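Local coordinates for gram-negative insecticidal protein (Chromobacterium piscinae, PDB 6FBM) that is an insecticidal toxin of the MACPF and beta-tripod families that probably acts by forming pores in membranes, at residues A[455-460]-A[466-471]. Numbering follows the deposited sequence.
Sequences VWWDKG and DVSLWQ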
ATOM      1  N   VAL A 455     -69.473 -44.012  26.851  1.00 15.61           N
ATOM      2  CA  VAL A 455     -69.033 -44.111  28.230  1.00 15.71           C
ATOM      3  C   VAL A 455     -70.188 -43.875  29.175  1.00 15.84           C
ATOM      4  O   VAL A 455     -70.326 -44.591  30.167  1.00 15.18           O
ATOM      5  CB  VAL A 455     -67.929 -43.087  28.534  1.00 16.11           C
ATOM      6  CG1 VAL A 455     -67.487 -43.173  30.005  1.00 16.96           C
ATOM      7  CG2 VAL A 455     -66.740 -43.301  27.590  1.00 15.89           C
ATOM      8  N   TRP A 456     -71.013 -42.863  28.866  1.00 15.57           N
ATOM      9  CA  TRP A 456     -71.989 -42.309  29.815  1.00 15.04           C
ATOM     10  C   TRP A 456     -72.891 -41.274  29.125  1.00 16.70           C
ATOM     11  O   TRP A 456     -72.544 -40.748  28.072  1.00 17.08           O
ATOM     12  CB  TRP A 456     -71.234 -41.649  30.952  1.00 13.97           C
ATOM     13  CG  TRP A 456     -72.033 -41.025  32.053  1.00 13.79           C
ATOM     14  CD1 TRP A 456     -72.468 -41.636  33.170  1.00 13.12           C
ATOM     15  CD2 TRP A 456     -72.422 -39.650  32.173  1.00 13.12           C
ATOM     16  NE1 TRP A 456     -73.112 -40.748  33.985  1.00 13.02           N
ATOM     17  CE2 TRP A 456     -73.098 -39.516  33.394  1.00 12.80           C
ATOM     18  CE3 TRP A 456     -72.255 -38.524  31.367  1.00 13.51           C
ATOM     19  CZ2 TRP A 456     -73.622 -38.301  33.838  1.00 12.57           C
ATOM     20  CZ3 TRP A 456     -72.777 -37.304  31.821  1.00 13.36           C
ATOM     21  CH2 TRP A 456     -73.448 -37.212  33.039  1.00 12.93           C
ATOM     22  N   TRP A 457     -74.071 -41.065  29.695  1.00 17.89           N
ATOM     23  CA  TRP A 457     -74.956 -39.948  29.369  1.00 19.38           C
ATOM     24  C   TRP A 457     -75.659 -39.520  30.648  1.00 20.01           C
ATOM     25  O   TRP A 457     -75.643 -40.245  31.645  1.00 20.96           O
ATOM     26  CB  TRP A 457     -76.005 -40.263  28.278  1.00 20.60           C
ATOM     27  CG  TRP A 457     -76.667 -41.623  28.335  1.00 21.23           C
ATOM     28  CD1 TRP A 457     -76.941 -42.376  29.448  1.00 21.70           C
ATOM     29  CD2 TRP A 457     -77.168 -42.376  27.218  1.00 23.30           C
ATOM     30  NE1 TRP A 457     -77.539 -43.557  29.094  1.00 22.64           N
ATOM     31  CE2 TRP A 457     -77.697 -43.589  27.733  1.00 23.46           C
ATOM     32  CE3 TRP A 457     -77.220 -42.149  25.831  1.00 22.03           C
ATOM     33  CZ2 TRP A 457     -78.269 -44.568  26.909  1.00 22.55           C
ATOM     34  CZ3 TRP A 457     -77.772 -43.121  25.021  1.00 22.39           C
ATOM     35  CH2 TRP A 457     -78.286 -44.324  25.559  1.00 22.64           C
ATOM     36  N   ASP A 458     -76.278 -38.348  30.615  1.00 19.20           N
ATOM     37  CA  ASP A 458     -76.829 -37.750  31.820  1.00 18.05           C
ATOM     38  C   ASP A 458     -78.264 -38.135  32.108  1.00 18.03           C
ATOM     39  O   ASP A 458     -78.831 -37.653  33.077  1.00 18.10           O
ATOM     40  CB  ASP A 458     -76.709 -36.214  31.752  1.00 19.20           C
ATOM     41  CG  ASP A 458     -77.771 -35.568  30.870  1.00 18.48           C
ATOM     42  OD1 ASP A 458     -77.885 -35.971  29.703  1.00 19.89           O
ATOM     43  OD2 ASP A 458     -78.460 -34.655  31.330  1.00 17.32           O
ATOM     44  N   LYS A 459     -78.881 -38.988  31.281  1.00 19.58           N
ATOM     45  CA  LYS A 459     -80.321 -39.228  31.424  1.00 19.08           C
ATOM     46  C   LYS A 459     -80.658 -39.806  32.807  1.00 19.01           C
ATOM     47  O   LYS A 459     -79.940 -40.656  33.334  1.00 17.77           O
ATOM     48  CB  LYS A 459     -80.905 -39.999  30.253  1.00 19.31           C
ATOM     49  CG  LYS A 459     -80.539 -41.455  30.152  1.00 19.41           C
ATOM     50  CD  LYS A 459     -80.263 -41.862  28.682  1.00 18.71           C
ATOM     51  CE  LYS A 459     -81.389 -41.663  27.705  1.00 18.54           C
ATOM     52  NZ  LYS A 459     -81.242 -42.615  26.530  1.00 17.55           N
ATOM     53  N   GLY A 460     -81.726 -39.260  33.389  1.00 19.76           N
ATOM     54  CA  GLY A 460     -82.045 -39.428  34.799  1.00 21.73           C
ATOM     55  C   GLY A 460     -81.786 -38.182  35.625  1.00 23.56           C
ATOM     56  O   GLY A 460     -82.468 -37.959  36.630  1.00 22.16           O
ATOM     57  N   ASP A 466     -78.751 -32.029  27.309  1.00 26.58           N
ATOM     58  CA  ASP A 466     -78.376 -33.429  27.339  1.00 26.49           C
ATOM     59  C   ASP A 466     -76.927 -33.595  26.886  1.00 25.61           C
ATOM     60  O   ASP A 466     -76.379 -32.748  26.176  1.00 25.77           O
ATOM     61  CB  ASP A 466     -79.296 -34.220  26.402  1.00 29.05           C
ATOM     62  CG  ASP A 466     -80.767 -34.154  26.799  1.00 28.77           C
ATOM     63  OD1 ASP A 466     -81.094 -33.836  27.983  1.00 30.65           O
ATOM     64  OD2 ASP A 466     -81.578 -34.476  25.901  1.00 28.72           O
ATOM     65  N   VAL A 467     -76.304 -34.691  27.327  1.00 24.60           N
ATOM     66  CA  VAL A 467     -74.956 -35.050  26.874  1.00 20.78           C
ATOM     67  C   VAL A 467     -74.736 -36.538  26.925  1.00 18.20           C
ATOM     68  O   VAL A 467     -75.264 -37.214  27.797  1.00 16.38           O
ATOM     69  CB  VAL A 467     -73.865 -34.335  27.707  1.00 20.34           C
ATOM     70  CG1 VAL A 467     -73.755 -34.910  29.117  1.00 20.17           C
ATOM     71  CG2 VAL A 467     -72.525 -34.357  26.988  1.00 19.57           C
ATOM     72  N   SER A 468     -73.952 -37.021  25.967  1.00 17.39           N
ATOM     73  CA  SER A 468     -73.441 -38.383  25.945  1.00 16.86           C
ATOM     74  C   SER A 468     -71.941 -38.334  25.621  1.00 16.75           C
ATOM     75  O   SER A 468     -71.528 -37.622  24.709  1.00 16.97           O
ATOM     76  CB  SER A 468     -74.168 -39.221  24.887  1.00 17.10           C
ATOM     77  OG  SER A 468     -75.575 -39.139  25.034  1.00 17.49           O
ATOM     78  N   LEU A 469     -71.151 -39.108  26.358  1.00 16.00           N
ATOM     79  CA  LEU A 469     -69.711 -39.178  26.169  1.00 16.13           C
ATOM     80  C   LEU A 469     -69.370 -40.396  25.318  1.00 15.60           C
ATOM     81  O   LEU A 469     -69.677 -41.525  25.680  1.00 15.34           O
ATOM     82  CB  LEU A 469     -69.000 -39.252  27.519  1.00 15.63           C
ATOM     83  CG  LEU A 469     -69.432 -38.228  28.552  1.00 15.79           C
ATOM     84  CD1 LEU A 469     -68.569 -38.396  29.785  1.00 16.50           C
ATOM     85  CD2 LEU A 469     -69.358 -36.795  28.030  1.00 15.38           C
ATOM     86  N   TRP A 470     -68.714 -40.140  24.196  1.00 15.49           N
ATOM     87  CA  TRP A 470     -68.390 -41.141  23.200  1.00 15.29           C
ATOM     88  C   TRP A 470     -66.887 -41.161  22.950  1.00 16.02           C
ATOM     89  O   TRP A 470     -66.217 -40.136  23.081  1.00 16.88           O
ATOM     90  CB  TRP A 470     -69.118 -40.797  21.893  1.00 15.13           C
ATOM     91  CG  TRP A 470     -70.605 -40.999  21.948  1.00 15.48           C
ATOM     92  CD1 TRP A 470     -71.563 -40.055  22.237  1.00 15.96           C
ATOM     93  CD2 TRP A 470     -71.313 -42.219  21.715  1.00 15.72           C
ATOM     94  NE1 TRP A 470     -72.812 -40.619  22.193  1.00 16.12           N
ATOM     95  CE2 TRP A 470     -72.686 -41.947  21.876  1.00 16.22           C
ATOM     96  CE3 TRP A 470     -70.919 -43.521  21.394  1.00 16.32           C
ATOM     97  CZ2 TRP A 470     -73.670 -42.939  21.730  1.00 16.20           C
ATOM     98  CZ3 TRP A 470     -71.905 -44.509  21.217  1.00 16.56           C
ATOM     99  CH2 TRP A 470     -73.264 -44.204  21.391  1.00 16.32           C
ATOM    100  N   GLN A 471     -66.383 -42.316  22.529  1.00 16.51           N
ATOM    101  CA  GLN A 471     -64.973 -42.496  22.197  1.00 16.97           C
ATOM    102  C   GLN A 471     -64.773 -42.149  20.725  1.00 17.89           C
ATOM    103  O   GLN A 471     -65.351 -42.812  19.847  1.00 18.17           O
ATOM    104  CB  GLN A 471     -64.573 -43.957  22.425  1.00 17.15           C
ATOM    105  CG  GLN A 471     -63.094 -44.273  22.251  1.00 17.36           C
ATOM    106  CD  GLN A 471     -62.788 -45.702  21.774  1.00 17.42           C
ATOM    107  OE1 GLN A 471     -63.672 -46.468  21.389  1.00 17.83           O
ATOM    108  NE2 GLN A 471     -61.529 -46.028  21.735  1.00 16.52           N
TER
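Asp458 reaches across the hairpin and grips the backbone of Val467 twice. Asp458 CB has Val467 CG1 as its nearest side-chain neighbour across the hairpin, at 4.2 Å. CG then sits between the backbone N and the carbonyl carbon (chi1 78°), which places OD1 beside the backbone N of Val467. Asp458 OD1 accepts from Val467 N at 3.1 Å. The bond is fairly straight at hydrogen (162°), but the donor stands well above the carboxylate plane. Tyr489 OH is a second partner of OD1. OD2 has a weak bond from Trp393 NE1. Asp458 OD1 also lies 4.2 Å from Asp466 OD1; this nearby like charge may be offset in part by the N-H and hydroxyl partners. In the return direction, Asp458 N donates to Val467 O, a longer and more bent bond.

Farther from the turn, two backbone bonds are shorter and straighter. Val455 N donates to Leu469 O, and Leu469 N donates to Trp456 O, each at 2.8 Å. The Trp456 indole lies on the same sheet face as Leu469, and the two side chains point the same way. Leu469 CG meets the indole edge at Trp456 CE3, 4.0 Å away. Val467 CG1 approaches Trp456 CZ3 obliquely at 3.7 Å. Trp457 and Ser468 form a non-hydrogen-bonded pair with their side chains on the other face. There Ser468 OG sits in the plane of the Trp457 ring, 3.5 Å from Trp457 CE3. That hydroxyl is also hydrogen-bonded to Asn488 O.

The contact is the turn-side end of an antiparallel beta hairpin, strands 450-457 and 468-473, with an aspartate carboxylate continuing the cross-strand bonding into the connecting loop. Strand 484-486 completes this three-stranded sheet in the Vps62-related part of the toxin.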